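Local coordinates for Ice-binding protein isoform1a (Antarctomyces psychrotrophicus, PDB 7BWX) that is a right-handed beta-helix of the ice-binding family that acts as an antifreeze protein, apparently binding ice at the prism planes, at residues G18-Q23 against A190-S195; G158-L163 against A175-A180; D85-A90 against K103-V108; A99-Y104 against V127-T132; A181-T186 against T198-T203. The protein carries 1 engineered substitution. One frame throughout, in Å; residues are numbered along the deposited sequence.

Contact 1 of 5, residues G18-Q23 against A190-S195; sequences GALAPQ and ALLAGS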
# COMPACT_ATOMS: atom_id res chain seq x y z
N GLY A 18 -1.74 -9.59 0.84
CA GLY A 18 -2.66 -8.44 0.75
C GLY A 18 -2.60 -7.56 1.98
O GLY A 18 -2.81 -6.35 1.85
N ALA A 19 -2.36 -8.18 3.14
CA ALA A 19 -2.27 -7.49 4.44
C ALA A 19 -1.20 -8.22 5.26
O ALA A 19 -1.28 -9.47 5.47
CB ALA A 19 -3.58 -7.45 5.14
N LEU A 20 -0.25 -7.45 5.72
CA LEU A 20 0.85 -7.95 6.57
C LEU A 20 1.11 -6.91 7.66
O LEU A 20 1.26 -5.70 7.34
CB LEU A 20 2.07 -8.19 5.70
CG LEU A 20 3.30 -8.66 6.44
CD1 LEU A 20 3.07 -10.05 6.98
CD2 LEU A 20 4.49 -8.59 5.48
N ALA A 21 0.99 -7.32 8.91
CA ALA A 21 1.18 -6.36 10.02
C ALA A 21 1.68 -7.14 11.21
O ALA A 21 1.02 -8.07 11.65
CB ALA A 21 -0.09 -5.68 10.33
N PRO A 22 2.80 -6.69 11.80
CA PRO A 22 3.35 -7.45 12.90
C PRO A 22 2.39 -7.49 14.09
O PRO A 22 2.21 -8.57 14.71
CB PRO A 22 4.64 -6.72 13.22
CG PRO A 22 4.49 -5.34 12.59
CD PRO A 22 3.59 -5.53 11.39
N GLN A 23 1.76 -6.37 14.41
CA GLN A 23 0.94 -6.24 15.63
C GLN A 23 -0.56 -6.38 15.31
O GLN A 23 -1.39 -5.86 16.11
CB GLN A 23 1.29 -4.95 16.37
CG GLN A 23 2.76 -4.81 16.79
CD GLN A 23 3.49 -6.04 17.25
OE1 GLN A 23 3.00 -6.86 18.04
NE2 GLN A 23 4.72 -6.16 16.77
N ALA A 190 -1.38 -3.99 -2.09
CA ALA A 190 -1.07 -4.65 -0.80
C ALA A 190 -0.94 -3.62 0.30
O ALA A 190 -0.60 -2.48 -0.01
CB ALA A 190 0.19 -5.45 -0.97
N LEU A 191 -1.27 -4.03 1.53
CA LEU A 191 -1.15 -3.20 2.74
C LEU A 191 -0.08 -3.82 3.65
O LEU A 191 -0.38 -4.86 4.27
CB LEU A 191 -2.51 -3.10 3.43
CG LEU A 191 -3.65 -2.61 2.54
CD1 LEU A 191 -4.93 -2.57 3.31
CD2 LEU A 191 -3.37 -1.26 1.91
N LEU A 192 1.14 -3.26 3.64
CA LEU A 192 2.30 -3.82 4.38
C LEU A 192 2.68 -2.82 5.48
O LEU A 192 3.36 -1.79 5.20
CB LEU A 192 3.44 -4.06 3.39
CG LEU A 192 3.12 -4.89 2.16
CD1 LEU A 192 4.35 -5.09 1.33
CD2 LEU A 192 2.53 -6.25 2.49
N ALA A 193 2.15 -3.05 6.67
CA ALA A 193 2.20 -2.12 7.81
C ALA A 193 3.39 -2.45 8.71
O ALA A 193 3.80 -3.62 8.73
CB ALA A 193 0.95 -2.15 8.62
N GLY A 194 3.90 -1.43 9.40
CA GLY A 194 4.95 -1.62 10.40
C GLY A 194 4.37 -1.83 11.79
O GLY A 194 5.13 -2.17 12.71
N SER A 195 3.07 -1.57 11.99
CA SER A 195 2.38 -1.81 13.29
C SER A 195 1.16 -2.70 13.09
O SER A 195 1.32 -3.93 13.16
CB SER A 195 2.07 -0.49 14.00
OG SER A 195 1.20 0.36 13.23

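Contact 2 of 5, residues G158-L163 against A175-A180; sequences GSSATL and ANALIA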
# COMPACT_ATOMS: atom_id res chain seq x y z
N GLY A 158 5.93 7.34 5.52
CA GLY A 158 6.92 7.61 6.57
C GLY A 158 6.36 7.41 7.96
O GLY A 158 7.13 6.99 8.85
N SER A 159 5.05 7.62 8.17
CA SER A 159 4.36 7.24 9.44
C SER A 159 3.16 6.32 9.13
O SER A 159 3.38 5.10 8.90
CB SER A 159 3.99 8.41 10.29
OG SER A 159 3.16 9.35 9.59
N SER A 160 1.94 6.88 9.05
CA SER A 160 0.71 6.08 8.95
C SER A 160 -0.12 6.52 7.74
O SER A 160 -0.05 7.70 7.34
CB SER A 160 -0.08 6.15 10.22
OG SER A 160 0.66 5.57 11.30
N ALA A 161 -0.84 5.56 7.17
CA ALA A 161 -1.73 5.76 6.02
C ALA A 161 -3.17 5.63 6.49
O ALA A 161 -3.50 4.64 7.21
CB ALA A 161 -1.42 4.81 4.90
N THR A 162 -4.01 6.55 6.01
CA THR A 162 -5.47 6.51 6.21
C THR A 162 -6.09 6.47 4.81
O THR A 162 -5.94 7.49 4.08
CB THR A 162 -5.95 7.70 7.04
OG1 THR A 162 -5.16 7.85 8.22
CG2 THR A 162 -7.42 7.59 7.38
N LEU A 163 -6.74 5.37 4.43
CA LEU A 163 -7.37 5.28 3.09
C LEU A 163 -8.86 5.62 3.27
O LEU A 163 -9.56 4.98 4.09
CB LEU A 163 -7.10 3.91 2.49
CG LEU A 163 -5.63 3.46 2.49
CD1 LEU A 163 -5.49 2.14 1.79
CD2 LEU A 163 -4.75 4.53 1.85
N ALA A 175 3.94 1.10 4.85
CA ALA A 175 3.90 2.13 5.89
C ALA A 175 4.84 1.77 7.05
O ALA A 175 4.90 0.62 7.45
CB ALA A 175 2.50 2.25 6.40
N ASN A 176 5.44 2.79 7.64
CA ASN A 176 6.32 2.64 8.81
C ASN A 176 5.51 2.17 10.01
O ASN A 176 6.00 1.35 10.78
CB ASN A 176 6.99 3.95 9.12
CG ASN A 176 8.08 3.79 10.15
OD1 ASN A 176 9.03 3.09 9.88
ND2 ASN A 176 7.89 4.42 11.31
N ALA A 177 4.27 2.64 10.13
CA ALA A 177 3.40 2.36 11.28
C ALA A 177 2.03 1.85 10.78
O ALA A 177 2.00 0.79 10.17
CB ALA A 177 3.33 3.59 12.12
N LEU A 178 0.95 2.55 11.08
CA LEU A 178 -0.43 2.01 10.95
C LEU A 178 -0.89 2.14 9.50
O LEU A 178 -0.53 3.15 8.86
CB LEU A 178 -1.36 2.83 11.83
CG LEU A 178 -2.79 2.30 11.95
CD1 LEU A 178 -2.77 1.03 12.78
CD2 LEU A 178 -3.71 3.33 12.61
N ILE A 179 -1.68 1.16 9.03
CA ILE A 179 -2.49 1.34 7.80
C ILE A 179 -3.93 1.15 8.20
O ILE A 179 -4.26 0.07 8.68
CB ILE A 179 -2.09 0.42 6.64
CG1 ILE A 179 -0.65 0.64 6.25
CG2 ILE A 179 -3.01 0.66 5.42
CD1 ILE A 179 -0.12 -0.34 5.25
N ALA A 180 -4.77 2.16 7.97
CA ALA A 180 -6.22 2.11 8.25
C ALA A 180 -6.96 2.27 6.92
O ALA A 180 -6.81 3.30 6.26
CB ALA A 180 -6.61 3.14 9.24

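Contact 3 of 5, residues D85-A90 against K103-V108; sequences DQAGTA and KYDSAV. With SO4 (sulfate ion), chain G; SO4 (sulfate ion), chain H.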
# COMPACT_ATOMS: atom_id res chain seq x y z
N ASP A 85 11.57 16.29 -6.79
CA ASP A 85 11.44 16.84 -5.43
C ASP A 85 10.18 17.69 -5.37
O ASP A 85 10.18 18.74 -6.01
CB ASP A 85 12.71 17.61 -5.06
CG ASP A 85 12.71 18.19 -3.66
OD1 ASP A 85 11.73 18.01 -2.93
OD2 ASP A 85 13.71 18.84 -3.33
N GLN A 86 9.16 17.27 -4.60
CA GLN A 86 7.85 17.94 -4.50
C GLN A 86 7.87 18.77 -3.24
O GLN A 86 6.88 19.47 -2.97
CB GLN A 86 6.68 16.95 -4.53
CG GLN A 86 6.63 16.05 -5.73
CD GLN A 86 6.18 16.74 -7.00
OE1 GLN A 86 6.78 17.74 -7.38
NE2 GLN A 86 5.21 16.15 -7.70
N ALA A 87 8.98 18.72 -2.50
CA ALA A 87 9.18 19.53 -1.28
C ALA A 87 7.89 19.54 -0.44
O ALA A 87 7.47 18.45 -0.03
CB ALA A 87 9.69 20.90 -1.68
N GLY A 88 7.30 20.69 -0.10
CA GLY A 88 6.18 20.80 0.84
C GLY A 88 4.81 20.63 0.16
O GLY A 88 3.79 20.94 0.82
N THR A 89 4.74 20.21 -1.12
CA THR A 89 3.42 19.96 -1.81
C THR A 89 2.55 19.04 -0.95
O THR A 89 3.03 18.00 -0.55
CB THR A 89 3.60 19.30 -3.18
OG1 THR A 89 4.46 20.15 -3.92
CG2 THR A 89 2.30 19.04 -3.91
N ALA A 90 1.33 19.44 -0.64
CA ALA A 90 0.41 18.74 0.27
C ALA A 90 -0.62 17.91 -0.54
O ALA A 90 -1.28 17.08 0.05
CB ALA A 90 -0.26 19.74 1.17
N LYS A 103 9.65 12.76 -4.04
CA LYS A 103 9.91 13.09 -2.62
C LYS A 103 8.91 14.12 -2.14
O LYS A 103 8.86 15.27 -2.70
CB LYS A 103 11.37 13.54 -2.46
CG LYS A 103 11.75 14.09 -1.10
CD LYS A 103 13.27 14.26 -0.93
CE LYS A 103 13.78 15.60 -1.40
NZ LYS A 103 13.28 16.70 -0.54
N TYR A 104 8.19 13.79 -1.08
CA TYR A 104 7.29 14.71 -0.36
C TYR A 104 7.77 14.85 1.07
O TYR A 104 7.82 13.80 1.81
CB TYR A 104 5.85 14.22 -0.42
CG TYR A 104 5.22 14.28 -1.79
CD1 TYR A 104 5.45 13.29 -2.74
CD2 TYR A 104 4.39 15.32 -2.15
CE1 TYR A 104 4.89 13.33 -4.00
CE2 TYR A 104 3.81 15.38 -3.41
CZ TYR A 104 4.07 14.39 -4.34
OH TYR A 104 3.46 14.46 -5.56
N ASP A 105 8.01 16.08 1.52
CA ASP A 105 8.59 16.33 2.86
C ASP A 105 7.54 16.40 3.94
O ASP A 105 7.92 16.38 5.10
CB ASP A 105 9.35 17.65 2.92
CG ASP A 105 10.42 17.77 1.87
OD1 ASP A 105 11.06 16.74 1.55
OD2 ASP A 105 10.62 18.92 1.40
N SER A 106 6.26 16.53 3.62
CA SER A 106 5.27 16.68 4.70
C SER A 106 4.01 15.86 4.39
O SER A 106 4.03 15.12 3.41
CB SER A 106 5.06 18.18 4.90
OG SER A 106 4.44 18.73 3.75
N ALA A 107 2.98 16.01 5.20
CA ALA A 107 1.71 15.28 5.12
C ALA A 107 1.10 15.51 3.74
O ALA A 107 1.12 16.67 3.24
CB ALA A 107 0.80 15.72 6.22
N VAL A 108 0.68 14.43 3.08
CA VAL A 108 0.04 14.53 1.74
C VAL A 108 -1.36 13.95 1.80
O VAL A 108 -1.61 12.99 2.58
CB VAL A 108 0.86 13.87 0.62
CG1 VAL A 108 2.27 14.42 0.56
CG2 VAL A 108 0.90 12.37 0.77
S SO4 G . -0.27 22.15 -2.49
O1 SO4 G . 0.61 22.23 -1.33
O2 SO4 G . -1.59 22.56 -2.09
O3 SO4 G . -0.31 20.81 -3.02
O4 SO4 G . 0.24 23.01 -3.54
S SO4 H . 3.45 16.96 8.88
O1 SO4 H . 3.14 15.52 9.01
O2 SO4 H . 2.32 17.73 9.34
O3 SO4 H . 4.63 17.25 9.68
O4 SO4 H . 3.72 17.35 7.49
O HOH W 1 5.12 17.49 1.10

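Contact 4 of 5, residues A99-Y104 against V127-T132; sequences AGVYKY and VFQLAT. With SO4 (sulfate ion), chain H.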
# COMPACT_ATOMS: atom_id res chain seq x y z
N ALA A 99 6.74 7.77 -14.55
CA ALA A 99 7.67 6.98 -13.73
C ALA A 99 8.59 7.94 -12.98
O ALA A 99 9.10 8.89 -13.56
CB ALA A 99 8.44 6.00 -14.55
N GLY A 100 8.80 7.70 -11.69
CA GLY A 100 9.82 8.46 -10.95
C GLY A 100 9.84 8.08 -9.48
O GLY A 100 8.98 7.29 -9.04
N VAL A 101 10.81 8.63 -8.76
CA VAL A 101 10.89 8.64 -7.29
C VAL A 101 10.52 10.05 -6.88
O VAL A 101 11.32 11.01 -7.15
CB VAL A 101 12.30 8.18 -6.84
CG1 VAL A 101 12.42 8.05 -5.32
CG2 VAL A 101 12.66 6.89 -7.53
N TYR A 102 9.35 10.21 -6.29
CA TYR A 102 8.76 11.52 -5.93
C TYR A 102 8.92 11.71 -4.43
O TYR A 102 8.38 10.88 -3.63
CB TYR A 102 7.28 11.55 -6.30
CG TYR A 102 7.03 11.54 -7.79
CD1 TYR A 102 7.08 10.38 -8.53
CD2 TYR A 102 6.73 12.71 -8.46
CE1 TYR A 102 6.85 10.39 -9.90
CE2 TYR A 102 6.58 12.75 -9.83
CZ TYR A 102 6.61 11.59 -10.55
OH TYR A 102 6.44 11.64 -11.91
N LYS A 103 9.65 12.76 -4.04
CA LYS A 103 9.91 13.09 -2.62
C LYS A 103 8.91 14.12 -2.14
O LYS A 103 8.86 15.27 -2.70
CB LYS A 103 11.37 13.54 -2.46
CG LYS A 103 11.75 14.09 -1.10
CD LYS A 103 13.27 14.26 -0.93
CE LYS A 103 13.78 15.60 -1.40
NZ LYS A 103 13.28 16.70 -0.54
N TYR A 104 8.19 13.79 -1.08
CA TYR A 104 7.29 14.71 -0.36
C TYR A 104 7.77 14.85 1.07
O TYR A 104 7.82 13.80 1.81
CB TYR A 104 5.85 14.22 -0.42
CG TYR A 104 5.22 14.28 -1.79
CD1 TYR A 104 5.45 13.29 -2.74
CD2 TYR A 104 4.39 15.32 -2.15
CE1 TYR A 104 4.89 13.33 -4.00
CE2 TYR A 104 3.81 15.38 -3.41
CZ TYR A 104 4.07 14.39 -4.34
OH TYR A 104 3.46 14.46 -5.56
N VAL A 127 7.82 5.35 -7.09
CA VAL A 127 8.09 5.28 -5.63
C VAL A 127 7.72 6.64 -5.07
O VAL A 127 8.38 7.64 -5.43
CB VAL A 127 9.54 4.89 -5.29
CG1 VAL A 127 9.69 4.82 -3.79
CG2 VAL A 127 9.98 3.63 -5.96
N PHE A 128 6.67 6.69 -4.27
CA PHE A 128 6.26 7.88 -3.54
C PHE A 128 6.91 7.82 -2.17
O PHE A 128 6.49 7.01 -1.34
CB PHE A 128 4.75 7.99 -3.54
CG PHE A 128 4.20 8.27 -4.92
CD1 PHE A 128 4.07 9.58 -5.37
CD2 PHE A 128 3.80 7.24 -5.74
CE1 PHE A 128 3.59 9.84 -6.66
CE2 PHE A 128 3.28 7.48 -7.00
CZ PHE A 128 3.19 8.79 -7.46
N GLN A 129 7.83 8.76 -1.93
CA GLN A 129 8.56 8.91 -0.65
C GLN A 129 7.80 9.94 0.15
O GLN A 129 8.04 11.18 -0.06
CB GLN A 129 10.02 9.28 -0.88
CG GLN A 129 10.78 8.30 -1.75
CD GLN A 129 12.20 8.76 -1.95
OE1 GLN A 129 12.43 9.92 -2.29
NE2 GLN A 129 13.15 7.85 -1.78
N LEU A 130 6.85 9.49 0.96
CA LEU A 130 5.99 10.38 1.77
C LEU A 130 6.58 10.45 3.18
O LEU A 130 6.57 9.45 3.89
CB LEU A 130 4.55 9.85 1.74
CG LEU A 130 4.01 9.53 0.34
CD1 LEU A 130 2.56 9.08 0.38
CD2 LEU A 130 4.15 10.71 -0.61
N ALA A 131 7.21 11.56 3.54
CA ALA A 131 7.98 11.63 4.79
C ALA A 131 7.09 11.35 6.00
O ALA A 131 7.64 10.85 6.97
CB ALA A 131 8.68 12.96 4.94
N THR A 132 5.81 11.73 6.02
CA THR A 132 4.94 11.51 7.19
C THR A 132 3.69 10.73 6.76
O THR A 132 3.83 9.56 6.37
CB THR A 132 4.63 12.79 7.96
OG1 THR A 132 3.89 13.70 7.15
CG2 THR A 132 5.90 13.45 8.50
S SO4 H . 3.45 16.96 8.88
O1 SO4 H . 3.14 15.52 9.01
O2 SO4 H . 2.32 17.73 9.34
O3 SO4 H . 4.63 17.25 9.68
O4 SO4 H . 3.72 17.35 7.49

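Contact 5 of 5, residues A181-T186 against T198-T203; sequences AQTGAT and TLDSNT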
# COMPACT_ATOMS: atom_id res chain seq x y z
N ALA A 181 -7.70 1.24 6.52
CA ALA A 181 -8.58 1.29 5.35
C ALA A 181 -10.00 1.50 5.88
O ALA A 181 -10.55 0.62 6.57
CB ALA A 181 -8.37 0.05 4.54
N GLN A 182 -10.56 2.66 5.61
CA GLN A 182 -11.92 3.02 6.06
C GLN A 182 -12.97 2.34 5.17
O GLN A 182 -12.62 1.75 4.12
CB GLN A 182 -12.07 4.54 6.11
CG GLN A 182 -11.16 5.16 7.17
CD GLN A 182 -11.24 6.66 7.24
OE1 GLN A 182 -11.67 7.34 6.32
NE2 GLN A 182 -10.84 7.19 8.38
N THR A 183 -14.21 2.38 5.64
CA THR A 183 -15.37 1.67 5.06
C THR A 183 -15.31 1.73 3.54
O THR A 183 -15.38 2.80 2.95
CB THR A 183 -16.70 2.26 5.55
OG1 THR A 183 -16.58 2.45 6.96
CG2 THR A 183 -17.87 1.34 5.27
N GLY A 184 -15.23 0.57 2.94
CA GLY A 184 -15.47 0.39 1.51
C GLY A 184 -14.25 0.71 0.70
O GLY A 184 -14.35 0.57 -0.54
N ALA A 185 -13.13 1.14 1.31
CA ALA A 185 -11.92 1.37 0.49
C ALA A 185 -11.51 0.09 -0.23
O ALA A 185 -11.59 -1.03 0.34
CB ALA A 185 -10.80 1.94 1.34
N THR A 186 -11.00 0.24 -1.45
CA THR A 186 -10.57 -0.89 -2.29
C THR A 186 -9.13 -0.63 -2.70
O THR A 186 -8.71 0.55 -2.87
CB THR A 186 -11.52 -1.11 -3.48
OG1 THR A 186 -11.52 0.04 -4.32
CG2 THR A 186 -12.93 -1.43 -3.02
N THR A 198 -5.90 -1.83 10.13
CA THR A 198 -7.35 -1.84 10.45
C THR A 198 -8.14 -1.82 9.15
O THR A 198 -7.73 -1.09 8.19
CB THR A 198 -7.80 -0.71 11.36
OG1 THR A 198 -7.72 0.54 10.67
CG2 THR A 198 -6.95 -0.66 12.62
N LEU A 199 -9.18 -2.65 9.10
CA LEU A 199 -10.00 -2.80 7.88
C LEU A 199 -11.46 -2.61 8.25
O LEU A 199 -11.88 -3.00 9.35
CB LEU A 199 -9.77 -4.17 7.28
CG LEU A 199 -8.32 -4.54 6.93
CD1 LEU A 199 -8.26 -6.02 6.66
CD2 LEU A 199 -7.81 -3.76 5.73
N ASP A 200 -12.24 -2.09 7.30
CA ASP A 200 -13.70 -2.02 7.43
C ASP A 200 -14.30 -2.23 6.02
O ASP A 200 -14.22 -1.29 5.22
CB ASP A 200 -14.11 -0.70 8.08
CG ASP A 200 -15.63 -0.57 8.24
OD1 ASP A 200 -16.38 -1.45 7.78
OD2 ASP A 200 -16.06 0.41 8.81
N SER A 201 -14.84 -3.41 5.75
CA SER A 201 -15.56 -3.73 4.50
C SER A 201 -14.70 -3.36 3.32
O SER A 201 -15.21 -2.73 2.37
CB SER A 201 -16.89 -3.00 4.50
OG SER A 201 -17.50 -3.22 5.77
N ASN A 202 -13.46 -3.85 3.31
CA ASN A 202 -12.53 -3.50 2.22
C ASN A 202 -12.39 -4.66 1.25
O ASN A 202 -12.72 -5.82 1.57
CB ASN A 202 -11.14 -3.13 2.72
CG ASN A 202 -11.24 -2.06 3.77
OD1 ASN A 202 -10.94 -2.31 4.94
ND2 ASN A 202 -11.65 -0.88 3.34
N THR A 203 -11.87 -4.36 0.07
CA THR A 203 -11.40 -5.41 -0.85
C THR A 203 -9.96 -5.10 -1.21
O THR A 203 -9.70 -4.00 -1.68
CB THR A 203 -12.22 -5.51 -2.14
OG1 THR A 203 -13.56 -5.64 -1.70
CG2 THR A 203 -11.82 -6.70 -3.00
O HOH W 2 -10.06 0.79 9.26

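Contact 1 of 5, residues G18-Q23 against A190-S195
G18 and L191 meet where the N-terminal strand 19-20 settles beside strand 186-192, the two segments running almost the same way. L191 N gives a bond of 2.8 Å to G18 O, with the donor standing well above the carbonyl plane (43° out of it), consistent with the corner the chain turns at G18. The next two bonds, L20 N to L191 O and A193 N to L20 O, are the regular ladder of parallel strands.

The side chain of L191 can be followed outward. Its CB lies 3.6 Å from G18 O, and CG, beside the backbone N and anti to the carbonyl carbon (chi1 -54°), stays close to the same oxygen. Beyond the branch, L191 CD1 reaches L199 CD2 at 3.9 Å, while the other methyl leans on I179, so the tip joins the apolar interior. L20 and L192 share the other face of the pair, where L192 CD2 touches L20 CB at 3.8 Å and L20 continues onto A66 and S70 of helix 61-79. Further along, the ring of P22 lies against the A193-S195 backbone, its CG 3.2 Å from G194 O and its CD close to the carbonyls of A193 and S195. P22 has no N-H to offer, and S195 O is taken instead by Q23 N at 2.8 Å.

Sequence-distant strands paired in parallel, with one face against the interior and the other against the long helix, are characteristic of a right-handed beta-helix; in this chain the N-terminal strand lies beside a late coil.

Contact 2 of 5, residues G158-L163 against A175-A180
S160 turns its hydroxyl across to L178, where OG accepts the backbone N-H of L178 at 3.0 Å in a bond bent to 152°. With OG beside its own backbone N (chi1 -64°), the oxygen lies alongside the second segment, and CB of A177 and CB of L178 both approach it, the latter at 3.4 Å. With an alanine here the hydroxyl is gone, and L178 N would probably lose this acceptor, leaving the loop at A177 and L178 less firmly fixed.

Just before, S159 O receives A177 N at 2.9 Å, and N176 lays its CB against G158 O at 3.1 Å. With CG anti to the backbone N (chi1 -170°), its amide also stays near that carbonyl.

Past S160 the chains become parallel strands. A161 N bonds to L178 O, A180 N to A161 O, and L163 N to A180 O, the last a nearly straight bond of 2.8 Å. A161 and I179 project from one face, their nearest side-chain atoms, A161 CB and I179 CG1, being a loose 4.5 Å apart. T162 and A180 share the opposite face. L163 follows A161 and I179 inward, with its CB beside A180 O.

This pair belongs to a parallel sheet on one face of the right-handed beta-helix, strand 161-163 being flanked by strands 134-136 and 179-181. I179 and L163 pack inward on L191 of strand 186-192, the backbone of T162 bonds to that of L134 on the other flank, and R71 of helix 61-79 grips A175 O.

Contact 3 of 5, residues D85-A90 against K103-V108
D85 and K103 form a parallel bridge, CA atoms 4.9 Å apart, at the outer end of the right-handed beta-helix, after which the chain swings through a type II' turn from Q86 to T89, closed by T89 N to Q86 O and tied to 103-108 by Q86 N to K103 O and D105 N to A87 O.

The K103 chain bends at chi3 (88°) and again at chi4 to set NZ between two acids. NZ meets D85 OD1 at 3.1 Å from above the carboxylate plane (56° out of it), while A87 N reaches the same oxygen from the opposite face, closing an Asx turn. NZ also takes the syn lone pair of D105 OD1 at 3.0 Å. One ammonium thus pairs with two nearby carboxylates, which probably eases their mutual repulsion.

Q86 lies alongside Y104. Its CB stands over one face of the ring, 3.6 Å from the centroid in a CH-pi contact, and the chain bends so that NE2 gives a bond to Y104 OH at 3.2 Å. At the ring edge, in its plane, lies T89 O, 3.4 Å from CD2 of Y104. A leucine in place of Y104 would lack both ring face and hydroxyl, so Q86 would probably lose its hold and be set free to turn.

Each segment also holds a sulfate, probably from the crystallisation liquor: A90 N bonds one, and A107 N gives a 2.8 Å bond to O4 of the other.

Contact 4 of 5, residues A99-Y104 against V127-T132
The rings of Y102 and F128 stand side by side, their planes 18° apart but slid so far that they barely overlap, with centroids separated by 5.3 Å. V127 O lies near the plane of the Y102 ring, at its edge, and Y104 CE1 comes to the edge of the F128 ring, 4.1 Å from CD1 of F128. Y104 itself has Q129 O at its edge, and L130 CD2 presses on CD1 of Y104 at 3.6 Å. Y102 also stacks with F97, close by in the chain, and F128 with W155 of the next strand, 153-157, so the aromatic row continues through the interior of this right-handed beta-helix.

The backbones beneath are regular parallel strands; the axes of strands 100-104 and 127-130 approach to 4.8 Å, at 13°. Bonds alternate from V127 N to G100 O, Y102 N to V127 O, Q129 N to Y102 O, Y104 N to Q129 O and A131 N to Y104 O.

On the opposite face V101, V127, K103 and Q129 line up. With CG beside its backbone N (chi1 -57°) and the chain extended beyond it, Q129 carries its amide across V101, whose CG1 lies 3.5 Å from CD of Q129. The carbonyls of G77 and L80, at the close of helix 61-79 and in the loop after it, take up NE2. Y102 likewise sends its hydroxyl to V98 O.

Past the strand, T132 reaches a sulfate, its OG1 giving a 2.7 Å bond to O1.

Contact 5 of 5, residues A181-T186 against T198-T203
N202 anchors a corner of the right-handed beta-helix by turning its amide under the type II turn that runs from Q182 to A185. With CG beside the backbone N (chi1 -52°), ND2 donates to both Q182 O at 2.9 Å and A185 O at 3.0 Å, each partner lying close to the amide plane. OD1 is used as well, accepting D200 N at 2.7 Å from above its carbonyl plane. Three bonds thus fix the rotation of this buried amide, and Q182 O serves both N202 ND2 and A185 N. A181 CB lies against the same group, 3.5 Å from OD1 of N202.

D200 and T183 lie side by side, pointing the same way. The D200 chain leaves with CG anti to the backbone N (chi1 180°), which sets its carboxylate beside T183; T183 OG1 gives its proton to D200 OD2 at 2.8 Å, approaching from above the carboxylate plane, 70° out of it. The other oxygen, OD1, receives S201 OG, so both oxygens are occupied. G184 N completes the grip by bonding to D200 O. Here G184 has a positive phi, as expected at this position of a type II turn.

On the inner face L199 sends CD2 to A181 CB, and L199 packs further on V25 and I33. T186 turns its hydroxyl to H168, and its backbone pairs with T203.

A water bridges the start of the two segments, donating to A181 O at 2.7 Å and lying 2.7 Å from OG1 of T198.

In the fold
From the N terminus, 18-23 opens contact 1, which closes only at 190-195, so the short first strand is joined to a late coil across 166 intervening residues. Contacts 3, 4 and 2 are nested inside that loop. Contact 3 closes at 103-108 on residues that contact 4 reuses, K103 and Y104; contact 4 then closes at 127-132, its second segment probably hydrogen-bonding onward to G158 and S159 of contact 2. Contact 2 closes at 175-180 and contact 5 follows at once, beginning at 181. It ends at 198-203, beyond 195, so it crosses contact 1. Contacts 3 and 4 tie one end of the beta-helix together, while 1, 2 and 5 tie its middle and opposite side.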